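Local atomic coordinates of NMB1025 protein (Neisseria meningitidis serogroup B, PDB entry 3KJJ), a protein that is of unknown function but belongs to the YjgF/RutC family, whose trimeric members include enamine or imine deaminases and endoribonucleases. Residues Ile30-Met35 and Ile116-Val121; Leu69-Tyr74 and Arg96-Ala101; Leu75-Asp80 and Cys102-Leu107. All blocks are in the same frame, centred on the assembly; numbering follows the deposited sequence. Where two conformers were deposited one is given.

Contact 1 of 3, residues Ile30-Met35 and Ile116-Val121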
loop_
_atom_site.group_PDB
_atom_site.type_symbol
_atom_site.label_atom_id
_atom_site.label_comp_id
_atom_site.label_asym_id
_atom_site.label_seq_id
_atom_site.Cartn_x
_atom_site.Cartn_y
_atom_site.Cartn_z
ATOM N N ILE B 30 5.033 -5.216 -10.665
ATOM C CA ILE B 30 4.775 -3.929 -11.302
ATOM C C ILE B 30 4.039 -3.047 -10.292
ATOM O O ILE B 30 3.039 -3.471 -9.715
ATOM C CB ILE B 30 3.917 -4.119 -12.570
ATOM C CG1 ILE B 30 4.740 -4.789 -13.682
ATOM C CG2 ILE B 30 3.325 -2.776 -13.060
ATOM C CD1 ILE B 30 3.897 -5.488 -14.739
ATOM N N PHE B 31 4.561 -1.845 -10.065
ATOM C CA PHE B 31 3.933 -0.877 -9.177
ATOM C C PHE B 31 3.518 0.345 -9.999
ATOM O O PHE B 31 4.353 0.976 -10.649
ATOM C CB PHE B 31 4.893 -0.496 -8.036
ATOM C CG PHE B 31 5.197 -1.630 -7.097
ATOM C CD1 PHE B 31 4.490 -1.770 -5.908
ATOM C CD2 PHE B 31 6.181 -2.568 -7.410
ATOM C CE1 PHE B 31 4.764 -2.822 -5.027
ATOM C CE2 PHE B 31 6.459 -3.626 -6.543
ATOM C CZ PHE B 31 5.755 -3.749 -5.350
ATOM N N LEU B 32 2.224 0.654 -10.019
ATOM C CA LEU B 32 1.767 1.875 -10.689
ATOM C C LEU B 32 1.669 3.029 -9.681
ATOM O O LEU B 32 1.264 2.813 -8.536
ATOM C CB LEU B 32 0.410 1.665 -11.362
ATOM C CG LEU B 32 0.159 0.570 -12.405
ATOM C CD1 LEU B 32 -1.175 0.826 -13.146
ATOM C CD2 LEU B 32 1.299 0.469 -13.409
ATOM N N SER B 33 2.039 4.240 -10.107
ATOM C CA SER B 33 1.715 5.451 -9.342
ATOM C C SER B 33 0.204 5.438 -9.153
ATOM O O SER B 33 -0.520 4.820 -9.932
ATOM C CB SER B 33 2.123 6.737 -10.101
ATOM O OG SER B 33 3.485 7.083 -9.898
ATOM N N GLY B 34 -0.270 6.112 -8.109
ATOM C CA GLY B 34 -1.692 6.360 -7.961
ATOM C C GLY B 34 -2.210 7.110 -9.172
ATOM O O GLY B 34 -1.689 8.172 -9.551
HETATM N N MSE B 35 -3.242 6.559 -9.786
HETATM C CA MSE B 35 -3.766 7.143 -11.015
HETATM C C MSE B 35 -4.961 7.986 -10.636
HETATM O O MSE B 35 -5.829 7.551 -9.884
HETATM C CB MSE B 35 -4.131 6.076 -12.037
HETATM C CG MSE B 35 -2.943 5.214 -12.494
HETATM SE SE MSE B 35 -1.742 6.012 -13.826
HETATM C CE MSE B 35 -0.422 4.593 -13.869
ATOM N N ILE B 116 -6.582 5.410 -7.841
ATOM C CA ILE B 116 -6.396 3.964 -7.688
ATOM C C ILE B 116 -4.928 3.604 -7.868
ATOM O O ILE B 116 -4.298 3.981 -8.872
ATOM C CB ILE B 116 -7.302 3.149 -8.648
ATOM C CG1 ILE B 116 -8.775 3.517 -8.432
ATOM C CG2 ILE B 116 -7.071 1.636 -8.471
ATOM C CD1 ILE B 116 -9.764 2.870 -9.417
ATOM N N LYS B 117 -4.409 2.888 -6.872
ATOM C CA LYS B 117 -3.023 2.455 -6.805
ATOM C C LYS B 117 -2.950 0.946 -7.000
ATOM O O LYS B 117 -3.525 0.183 -6.222
ATOM C CB LYS B 117 -2.434 2.830 -5.447
ATOM C CG LYS B 117 -0.984 2.387 -5.223
ATOM C CD LYS B 117 -0.020 3.467 -5.625
ATOM C CE LYS B 117 1.274 3.330 -4.865
ATOM N NZ LYS B 117 2.359 4.112 -5.523
ATOM N N ILE B 118 -2.207 0.528 -8.022
ATOM C CA ILE B 118 -2.188 -0.863 -8.476
ATOM C C ILE B 118 -0.815 -1.494 -8.257
ATOM O O ILE B 118 0.211 -0.842 -8.472
ATOM C CB ILE B 118 -2.489 -0.944 -10.007
ATOM C CG1 ILE B 118 -3.907 -0.470 -10.331
ATOM C CG2 ILE B 118 -2.238 -2.356 -10.556
ATOM C CD1 ILE B 118 -5.011 -1.358 -9.823
ATOM N N THR B 119 -0.829 -2.759 -7.824
ATOM C CA THR B 119 0.308 -3.668 -7.886
ATOM C C THR B 119 -0.092 -4.820 -8.808
ATOM O O THR B 119 -1.188 -5.389 -8.678
ATOM C CB THR B 119 0.668 -4.250 -6.496
ATOM O OG1 THR B 119 0.669 -3.202 -5.514
ATOM C CG2 THR B 119 2.066 -4.925 -6.512
ATOM N N ALA B 120 0.807 -5.191 -9.717
ATOM C CA ALA B 120 0.482 -6.200 -10.712
ATOM C C ALA B 120 1.688 -7.075 -11.002
ATOM O O ALA B 120 2.780 -6.852 -10.466
ATOM C CB ALA B 120 -0.033 -5.540 -12.015
ATOM N N VAL B 121 1.473 -8.086 -11.830
ATOM C CA VAL B 121 2.557 -8.972 -12.230
ATOM C C VAL B 121 2.752 -8.949 -13.749
ATOM O O VAL B 121 1.796 -8.818 -14.508
ATOM C CB VAL B 121 2.379 -10.415 -11.661
ATOM C CG1 VAL B 121 1.282 -11.177 -12.382
ATOM C CG2 VAL B 121 3.696 -11.185 -11.701
HETATM O O HOH W 1 1.557 0.680 -6.643
HETATM O O HOH W 2 -2.545 2.512 -10.073
#

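Contact 2 of 3, residues Leu69-Tyr74 and Arg96-Ala101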
loop_
_atom_site.group_PDB
_atom_site.type_symbol
_atom_site.label_atom_id
_atom_site.label_comp_id
_atom_site.label_asym_id
_atom_site.label_seq_id
_atom_site.Cartn_x
_atom_site.Cartn_y
_atom_site.Cartn_z
ATOM N N LEU B 69 -2.569 -7.707 -8.888
ATOM C CA LEU B 69 -2.487 -8.371 -7.608
ATOM C C LEU B 69 -3.330 -7.661 -6.557
ATOM O O LEU B 69 -4.080 -8.300 -5.817
ATOM C CB LEU B 69 -1.040 -8.463 -7.157
ATOM C CG LEU B 69 -0.139 -9.379 -8.001
ATOM C CD1 LEU B 69 1.270 -9.388 -7.437
ATOM C CD2 LEU B 69 -0.704 -10.807 -8.091
ATOM N N ASP B 70 -3.218 -6.336 -6.519
ATOM C CA ASP B 70 -3.756 -5.555 -5.424
ATOM C C ASP B 70 -4.150 -4.175 -5.942
ATOM O O ASP B 70 -3.482 -3.607 -6.813
ATOM C CB ASP B 70 -2.700 -5.470 -4.305
ATOM C CG ASP B 70 -3.180 -4.708 -3.070
ATOM O OD1 ASP B 70 -3.944 -5.283 -2.265
ATOM O OD2 ASP B 70 -2.748 -3.545 -2.885
ATOM N N ALA B 71 -5.245 -3.652 -5.404
ATOM C CA ALA B 71 -5.711 -2.324 -5.756
ATOM C C ALA B 71 -6.165 -1.619 -4.484
ATOM O O ALA B 71 -6.934 -2.175 -3.705
ATOM C CB ALA B 71 -6.871 -2.422 -6.743
ATOM N N VAL B 72 -5.671 -0.407 -4.273
ATOM C CA VAL B 72 -6.173 0.441 -3.204
ATOM C C VAL B 72 -6.881 1.594 -3.885
ATOM O O VAL B 72 -6.328 2.237 -4.785
ATOM C CB VAL B 72 -5.066 0.962 -2.273
ATOM C CG1 VAL B 72 -5.677 1.730 -1.088
ATOM C CG2 VAL B 72 -4.217 -0.176 -1.769
ATOM N N ILE B 73 -8.123 1.815 -3.466
ATOM C CA ILE B 73 -8.972 2.830 -4.045
ATOM C C ILE B 73 -9.212 3.859 -2.969
ATOM O O ILE B 73 -9.701 3.536 -1.886
ATOM C CB ILE B 73 -10.319 2.250 -4.522
ATOM C CG1 ILE B 73 -10.092 1.167 -5.589
ATOM C CG2 ILE B 73 -11.233 3.370 -5.082
ATOM C CD1 ILE B 73 -11.309 0.249 -5.784
ATOM N N TYR B 74 -8.812 5.084 -3.272
ATOM C CA TYR B 74 -8.995 6.197 -2.379
ATOM C C TYR B 74 -10.150 7.001 -2.966
ATOM O O TYR B 74 -10.116 7.370 -4.133
ATOM C CB TYR B 74 -7.711 7.023 -2.315
ATOM C CG TYR B 74 -6.497 6.291 -1.772
ATOM C CD1 TYR B 74 -6.351 6.048 -0.405
ATOM C CD2 TYR B 74 -5.477 5.859 -2.629
ATOM C CE1 TYR B 74 -5.237 5.378 0.092
ATOM C CE2 TYR B 74 -4.374 5.190 -2.142
ATOM C CZ TYR B 74 -4.257 4.954 -0.785
ATOM O OH TYR B 74 -3.153 4.299 -0.303
ATOM N N ARG B 96 -10.687 -13.392 -11.762
ATOM C CA ARG B 96 -9.314 -12.925 -11.566
ATOM C C ARG B 96 -9.324 -11.537 -10.942
ATOM O O ARG B 96 -8.555 -10.664 -11.324
ATOM C CB ARG B 96 -8.565 -12.914 -12.902
ATOM C CG ARG B 96 -8.631 -14.239 -13.643
ATOM C CD ARG B 96 -7.677 -14.253 -14.815
ATOM N NE ARG B 96 -6.313 -13.910 -14.420
ATOM C CZ ARG B 96 -5.320 -14.782 -14.292
ATOM N NH1 ARG B 96 -5.537 -16.075 -14.519
ATOM N NH2 ARG B 96 -4.106 -14.356 -13.944
ATOM N N THR B 97 -10.208 -11.343 -9.971
ATOM C CA THR B 97 -10.362 -10.050 -9.320
ATOM C C THR B 97 -9.276 -9.888 -8.234
ATOM O O THR B 97 -8.920 -10.858 -7.554
ATOM C CB THR B 97 -11.774 -9.894 -8.736
ATOM O OG1 THR B 97 -11.996 -10.910 -7.756
ATOM C CG2 THR B 97 -12.830 -10.038 -9.837
ATOM N N PRO B 98 -8.715 -8.675 -8.100
ATOM C CA PRO B 98 -7.562 -8.485 -7.215
ATOM C C PRO B 98 -7.914 -8.312 -5.735
ATOM O O PRO B 98 -9.079 -8.060 -5.394
ATOM C CB PRO B 98 -6.934 -7.196 -7.753
ATOM C CG PRO B 98 -8.101 -6.422 -8.253
ATOM C CD PRO B 98 -9.040 -7.440 -8.849
ATOM N N ALA B 99 -6.910 -8.459 -4.867
ATOM C CA ALA B 99 -7.019 -7.981 -3.478
ATOM C C ALA B 99 -7.352 -6.498 -3.566
ATOM O O ALA B 99 -6.791 -5.780 -4.402
ATOM C CB ALA B 99 -5.727 -8.187 -2.722
ATOM N N ARG B 100 -8.283 -6.042 -2.740
ATOM C CA ARG B 100 -8.764 -4.667 -2.856
ATOM C C ARG B 100 -9.009 -4.075 -1.478
ATOM O O ARG B 100 -9.395 -4.780 -0.553
ATOM C CB ARG B 100 -10.056 -4.621 -3.674
ATOM C CG ARG B 100 -10.366 -3.266 -4.275
ATOM C CD ARG B 100 -11.733 -3.222 -4.936
ATOM N NE ARG B 100 -12.778 -2.832 -3.995
ATOM C CZ ARG B 100 -13.892 -2.178 -4.311
ATOM N NH1 ARG B 100 -14.141 -1.795 -5.567
ATOM N NH2 ARG B 100 -14.753 -1.880 -3.351
ATOM N N ALA B 101 -8.739 -2.785 -1.348
ATOM C CA ALA B 101 -9.144 -2.033 -0.171
ATOM C C ALA B 101 -9.691 -0.691 -0.634
ATOM O O ALA B 101 -9.230 -0.125 -1.626
ATOM C CB ALA B 101 -7.972 -1.863 0.794
#

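Contact 3 of 3, residues Leu75-Asp80 and Cys102-Leu107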
loop_
_atom_site.group_PDB
_atom_site.type_symbol
_atom_site.label_atom_id
_atom_site.label_comp_id
_atom_site.label_asym_id
_atom_site.label_seq_id
_atom_site.Cartn_x
_atom_site.Cartn_y
_atom_site.Cartn_z
ATOM N N LEU B 75 -11.187 7.232 -2.173
ATOM C CA LEU B 75 -12.254 8.145 -2.580
ATOM C C LEU B 75 -12.203 9.375 -1.699
ATOM O O LEU B 75 -11.935 9.267 -0.505
ATOM C CB LEU B 75 -13.632 7.488 -2.453
ATOM C CG LEU B 75 -13.952 6.301 -3.360
ATOM C CD1 LEU B 75 -15.227 5.613 -2.860
ATOM C CD2 LEU B 75 -14.108 6.736 -4.821
ATOM N N ARG B 76 -12.471 10.534 -2.294
ATOM C CA ARG B 76 -12.564 11.786 -1.564
ATOM C C ARG B 76 -13.748 11.752 -0.594
ATOM O O ARG B 76 -13.693 12.308 0.511
ATOM C CB ARG B 76 -12.711 12.957 -2.539
ATOM C CG ARG B 76 -12.982 14.285 -1.846
ATOM C CD ARG B 76 -13.277 15.413 -2.816
ATOM N NE ARG B 76 -13.392 16.685 -2.104
ATOM C CZ ARG B 76 -12.367 17.388 -1.629
ATOM N NH1 ARG B 76 -11.122 16.961 -1.791
ATOM N NH2 ARG B 76 -12.582 18.537 -1.001
ATOM N N ASP B 77 -14.800 11.072 -1.024
ATOM C CA ASP B 77 -16.060 11.034 -0.334
ATOM C C ASP B 77 -16.675 9.627 -0.461
ATOM O O ASP B 77 -17.103 9.238 -1.538
ATOM C CB ASP B 77 -16.981 12.104 -0.945
ATOM C CG ASP B 77 -18.255 12.295 -0.155
ATOM O OD1 ASP B 77 -18.693 13.448 0.023
ATOM O OD2 ASP B 77 -18.823 11.287 0.287
HETATM N N MSE B 78 -16.719 8.877 0.645
HETATM C CA MSE B 78 -17.257 7.500 0.652
HETATM C C MSE B 78 -18.722 7.417 0.208
HETATM O O MSE B 78 -19.243 6.333 -0.039
HETATM C CB MSE B 78 -17.048 6.820 2.019
HETATM C CG MSE B 78 -17.341 5.283 2.060
HETATM SE SE MSE B 78 -16.143 4.146 0.948
HETATM C CE MSE B 78 -14.480 4.787 1.677
ATOM N N GLY B 79 -19.382 8.568 0.088
ATOM C CA GLY B 79 -20.691 8.630 -0.556
ATOM C C GLY B 79 -20.684 8.160 -2.010
ATOM O O GLY B 79 -21.737 7.866 -2.568
ATOM N N ASP B 80 -19.501 8.077 -2.616
ATOM C CA ASP B 80 -19.369 7.699 -4.034
ATOM C C ASP B 80 -19.021 6.221 -4.223
ATOM O O ASP B 80 -18.682 5.800 -5.334
ATOM C CB ASP B 80 -18.293 8.549 -4.723
ATOM C CG ASP B 80 -18.700 10.009 -4.890
ATOM O OD1 ASP B 80 -19.906 10.298 -5.007
ATOM O OD2 ASP B 80 -17.795 10.869 -4.930
ATOM N N CYS B 102 -10.706 -0.189 0.059
ATOM C CA CYS B 102 -11.271 1.097 -0.326
ATOM C C CYS B 102 -11.422 1.947 0.912
ATOM O O CYS B 102 -12.086 1.537 1.858
ATOM C CB CYS B 102 -12.607 0.948 -1.055
ATOM S SG CYS B 102 -13.244 2.532 -1.664
ATOM N N VAL B 103 -10.759 3.102 0.911
ATOM C CA VAL B 103 -10.763 3.996 2.073
ATOM C C VAL B 103 -11.034 5.439 1.647
ATOM O O VAL B 103 -10.877 5.798 0.484
ATOM C CB VAL B 103 -9.457 3.897 2.945
ATOM C CG1 VAL B 103 -9.159 2.443 3.334
ATOM C CG2 VAL B 103 -8.251 4.519 2.249
ATOM N N GLU B 104 -11.473 6.253 2.596
ATOM C CA GLU B 104 -11.748 7.644 2.309
ATOM C C GLU B 104 -10.513 8.476 2.592
ATOM O O GLU B 104 -10.002 8.471 3.708
ATOM C CB GLU B 104 -12.929 8.142 3.134
ATOM C CG GLU B 104 -13.628 9.340 2.497
ATOM C CD GLU B 104 -14.638 9.974 3.423
ATOM O OE1 GLU B 104 -15.837 10.002 3.074
ATOM O OE2 GLU B 104 -14.228 10.445 4.500
ATOM N N ALA B 105 -10.039 9.186 1.573
ATOM C CA ALA B 105 -8.892 10.082 1.713
ATOM C C ALA B 105 -8.972 11.173 0.667
ATOM O O ALA B 105 -9.230 10.897 -0.503
ATOM C CB ALA B 105 -7.590 9.311 1.559
ATOM N N ARG B 106 -8.735 12.417 1.081
ATOM C CA ARG B 106 -8.746 13.542 0.150
ATOM C C ARG B 106 -7.503 13.533 -0.743
ATOM O O ARG B 106 -6.405 13.218 -0.288
ATOM C CB ARG B 106 -8.860 14.869 0.905
ATOM C CG ARG B 106 -10.182 15.023 1.638
ATOM C CD ARG B 106 -10.432 16.459 2.033
ATOM N NE ARG B 106 -11.860 16.727 2.169
ATOM C CZ ARG B 106 -12.388 17.941 2.289
ATOM N NH1 ARG B 106 -11.612 19.019 2.291
ATOM N NH2 ARG B 106 -13.696 18.077 2.399
ATOM N N LEU B 107 -7.685 13.893 -2.011
ATOM C CA LEU B 107 -6.600 13.812 -3.008
ATOM C C LEU B 107 -5.971 15.175 -3.309
ATOM O O LEU B 107 -6.426 16.202 -2.774
ATOM C CB LEU B 107 -7.111 13.120 -4.277
ATOM C CG LEU B 107 -7.925 11.858 -3.947
ATOM C CD1 LEU B 107 -8.720 11.388 -5.151
ATOM C CD2 LEU B 107 -7.042 10.753 -3.393
HETATM O O HOH W 3 -9.955 15.188 -3.613
#

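Contact 1 of 3, residues Ile30-Met35 and Ile116-Val121
Ile30 and Ala120 form a hydrogen-bonded antiparallel pair in the YjgF-like sheet, joining strand 29-32 to strand 114-121. Their backbones exchange two bonds, Ile30 N to Ala120 O and Ala120 N to Ile30 O, both 2.8 Å. Packing is close here. On the side facing helix 43-60, Ile30 CB lies 4.2 Å from Ala120 CB, and Leu32 runs alongside Ile118, its CD1 3.8 Å from Ile118 CB. On the other side, Thr119 puts OG1 beside the backbone N (chi1 -45°), which leaves CG2 anti to it and carries the methyl over one face of the Phe31 ring, off toward the rim, a CH-pi contact of 4.1 Å to the centroid. Phe31 also packs on Leu69 of the second subunit.

The last direct bond of the ladder is Leu32 N to Ile118 O, 2.9 Å; beside it a water sits 2.9 Å from Leu32 O and 2.7 Å from Ile118 O. Beyond, the two chains draw apart and the register slips by one; a second water donates to Ser33 O and Ile116 O and accepts weakly from Ile118 N. Lys117 bends at chi2 (92°) and lays CD by Leu32 O, while NZ, salt-bridged to Asp70 of the second subunit, reaches Leu32 O weakly. The chains meet again at a single bridge, where Met35 N bonds to Ile116 O at 2.9 Å, the donor 43° out of the carbonyl plane.

Contact 2 of 3, residues Leu69-Tyr74 and Arg96-Ala101
The parallel pairing of Asp70, Ala71 and Val72 with Ala99, Arg100 and Ala101 closes a beta-alpha-beta unit, in which helix 81-91 connects strand 68-75 to strand 99-104 within the YjgF-like sheet. The two short strand segments run at 12° to each other. Four backbone bonds zip them together. Leu69 O takes the N-H of Ala99, and Ala99 O receives Ala71 N at 2.8 Å; Ala71 O then accepts from Ala101 N, and Ala101 O from Ile73 N. The last of these is the straightest, 166° at the hydrogen. CA-H groups add to the seam, with Asp70 CA 3.2 Å from Ala99 O. On the opposite edge of strand 68-75, Leu69 and Asp70 both face Thr119, a classic beta bulge.

The two faces of this pair differ. Asp70, Ala99, Val72 and Ala101 look toward neighbouring subunits. With its CG anti to the backbone N (chi1 -178°), Asp70 brings OD1 within 3.4 Å of Ala99 CB, and the same oxygen takes part in a salt bridge with Lys117 of a neighbouring subunit. Ala101 packs on Glu115 of the third subunit.

The other face, carrying Ala71, Ile73, Pro98 and Arg100, is covered by helix 81-91. Pro98 sets CB 3.6 Å from Leu69 O, and its ring shares Trp88 with Ala71. A bend at chi3 turns the Arg100 guanidinium to where it makes a cation-pi contact with Trp88 and NH1 bonds to Asn85. Against one face of that guanidinium lies the end of Ile73, whose CD1 is 3.5 Å from Arg100 NH1 and 3.6 Å from Arg100 CD.

Contact 3 of 3, residues Leu75-Asp80 and Cys102-Leu107
The guanidinium groups of Arg76 and Arg106 lie stacked, their centres 4.0 Å apart and their planes at 27°. Arg76 NH2 stands over the centre of the Arg106 guanidinium, 3.3 Å from its CZ, whereas Arg106 NE sits over one face of Arg76 toward the rim. Both chains are extended from CG to NE, and the two cross at a slant. The two positive charges would be expected to disfavour the pairing, but Glu104 of the second subunit packs against Arg106, and crystal contacts may influence the arrangement. A water accepts from Arg76 NH1 and from Leu107 N, bridging the segments.

A third flat group, the carboxylate of Glu104, ties down the turn of 75-80. Its CG is anti to the backbone N (chi1 -156°) and the chain stays extended beyond it, carrying OE1 to Met78 N; that bond, 2.8 Å and almost straight at 177°, uses the anti lone pair of OE1. Asp77 closes an Asx turn through OD2 to Gly79 N, 2.8 Å, again on an anti lone pair. Because Asp77 OD2 is also 4.3 Å from Glu104 OE1, each carboxylate may raise the other's proton affinity.

Met78, bent at chi2 and chi3, curls its CE back to 3.5 Å from Glu104 N, while Leu75 CD1 packs on Cys102 SG at 3.9 Å. Parallel pairing ends here, with Leu75 N bonded to Val103 O and Ala105 N to Leu75 O. Leu75 touches both Met84 of helix 81-91 and Val114 of strand 114-121, and Cys102 touches Tyr81 at the start of that helix.

From the N terminus, the chain passes through Ile30-Met35, then helix 43-60, before strand 68-75 supplies the first segment of contact 2, and its last residue with the following loop that of contact 3. Helix 81-91 leads back to strand 99-104; along it and its flanking loops Arg96-Ala101 closes contact 2 and Cys102-Leu107 closes contact 3. The segments alternate, so these two contacts cross. Both nest inside the much longer loop that contact 1 closes when strand 114-121 returns to strand 29-32. Strand 114-121 then lies between 29-32 and 68-75, with Lys117 N to Val72 O linking contacts 1 and 2 directly. Contact 3 continues contact 2 through Ile73 O and Val103 N, but does not touch contact 1.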